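Local coordinates for cellulosomal family-48 processive glycoside hydrolase (PDB 2Y3N), which probably hydrolyses cellulose as a cellobiosidase and, through the calcium-binding dockerin domain present here, pairs with a cohesin for assembly into the cellulosome, at residues V14-M17 / A18-M21. Sequence-based numbering, arbitrary orientation.
Sequences VINM and ADVM. With CA (calcium ion), chain G.
The end of the first calcium-binding loop of the dockerin, an EF-hand-like loop, runs here into helix 17-26, and a capping box between N16 and D19 marks the junction. D19 grips the calcium with both carboxylate oxygens, OD1 and OD2 each at 2.5 Å, while V14 gives its backbone O at 2.4 Å; D8, N10 and D12 complete the protein ligands. The anti lone pair of D19 OD2 also takes the backbone N of N16 at 3.0 Å, nearly straight at 164°, so one oxygen serves metal and cap together. The capping bond of N16 itself, accepted by OD1 from A18 N, is weak (3.2 Å, 135°). N16 CG sits between its backbone N and carbonyl carbon (chi1 57°), which brings OD1 beside A18 N; a calcium-bound water donates to the same OD1, and ND2 bonds to the backbone of the partner protein's chain. The helix then proceeds with V20 N to N16 O and M21 N to M17 O, the latter 2.8 Å. Farther from the calcium, M17, bent at chi2 and chi3, lays SD against V20 CB at 3.8 Å and CG against the methyl CE of M21, besides packing on an aromatic side chain of the partner chain. Cutting M17 back to alanine removes CG and SD, and V20 CB and M21 CE would probably lose these apolar neighbours, with packing against the other protein weakened. Because D19 joins calcium to N16 N, metal binding and the helix start are likely to be coupled, and the ion probably offsets part of the carboxylate's negative charge.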
loop_
_atom_site.group_PDB
_atom_site.type_symbol
_atom_site.label_atom_id
_atom_site.label_comp_id
_atom_site.label_asym_id
_atom_site.label_seq_id
_atom_site.Cartn_x
_atom_site.Cartn_y
_atom_site.Cartn_z
ATOM N N VAL D 14 -10.167 -4.412 -12.925
ATOM C CA VAL D 14 -8.825 -4.308 -12.306
ATOM C C VAL D 14 -8.773 -5.227 -11.077
ATOM O O VAL D 14 -9.799 -5.587 -10.504
ATOM C CB VAL D 14 -8.420 -2.845 -11.898
ATOM C CG1 VAL D 14 -8.484 -1.854 -13.092
ATOM C CG2 VAL D 14 -9.253 -2.363 -10.700
ATOM N N ILE D 15 -7.585 -5.671 -10.744
ATOM C CA ILE D 15 -7.412 -6.526 -9.599
ATOM C C ILE D 15 -6.693 -5.674 -8.580
ATOM O O ILE D 15 -5.524 -5.390 -8.749
ATOM C CB ILE D 15 -6.511 -7.735 -9.907
ATOM C CG1 ILE D 15 -6.998 -8.530 -11.143
ATOM C CG2 ILE D 15 -6.311 -8.668 -8.636
ATOM C CD1 ILE D 15 -8.391 -8.828 -11.105
ATOM N N ASN D 16 -7.383 -5.336 -7.497
ATOM C CA ASN D 16 -6.778 -4.617 -6.395
ATOM C C ASN D 16 -7.303 -5.086 -5.003
ATOM O O ASN D 16 -7.832 -6.213 -4.832
ATOM C CB ASN D 16 -6.958 -3.095 -6.592
ATOM C CG ASN D 16 -8.454 -2.673 -6.735
ATOM O OD1 ASN D 16 -9.345 -3.303 -6.162
ATOM N ND2 ASN D 16 -8.709 -1.590 -7.485
ATOM N N MET D 17 -7.133 -4.233 -4.012
ATOM C CA MET D 17 -7.381 -4.624 -2.600
ATOM C C MET D 17 -8.881 -4.760 -2.324
ATOM O O MET D 17 -9.307 -5.514 -1.413
ATOM C CB MET D 17 -6.712 -3.605 -1.643
ATOM C CG MET D 17 -6.817 -3.983 -0.162
ATOM S SD MET D 17 -6.055 -5.553 0.243
ATOM C CE MET D 17 -4.333 -5.050 0.356
ATOM N N ALA D 18 -9.694 -4.048 -3.116
ATOM C CA ALA D 18 -11.153 -4.146 -3.004
ATOM C C ALA D 18 -11.603 -5.542 -3.336
ATOM O O ALA D 18 -12.571 -6.026 -2.735
ATOM C CB ALA D 18 -11.891 -3.093 -3.883
ATOM N N ASP D 19 -10.956 -6.176 -4.317
ATOM C CA ASP D 19 -11.185 -7.603 -4.566
ATOM C C ASP D 19 -10.709 -8.496 -3.425
ATOM O O ASP D 19 -11.405 -9.434 -3.019
ATOM C CB ASP D 19 -10.493 -8.054 -5.841
ATOM C CG ASP D 19 -10.949 -7.268 -7.024
ATOM O OD1 ASP D 19 -12.138 -7.350 -7.359
ATOM O OD2 ASP D 19 -10.115 -6.540 -7.563
ATOM N N VAL D 20 -9.524 -8.222 -2.907
ATOM C CA VAL D 20 -9.014 -9.066 -1.792
ATOM C C VAL D 20 -9.943 -8.948 -0.552
ATOM O O VAL D 20 -10.106 -9.887 0.196
ATOM C CB VAL D 20 -7.586 -8.662 -1.407
ATOM C CG1 VAL D 20 -7.063 -9.571 -0.349
ATOM C CG2 VAL D 20 -6.680 -8.696 -2.613
ATOM N N MET D 21 -10.540 -7.781 -0.353
ATOM C CA MET D 21 -11.438 -7.517 0.775
ATOM C C MET D 21 -12.762 -8.325 0.675
ATOM O O MET D 21 -13.440 -8.541 1.678
ATOM C CB MET D 21 -11.753 -6.042 0.734
ATOM C CG MET D 21 -12.008 -5.355 2.031
ATOM S SD MET D 21 -10.718 -5.388 3.262
ATOM C CE MET D 21 -9.319 -4.712 2.421
HETATM CA CA CA G . -11.809 -5.674 -9.177
HETATM O O HOH W 1 -11.614 -3.775 -7.632
#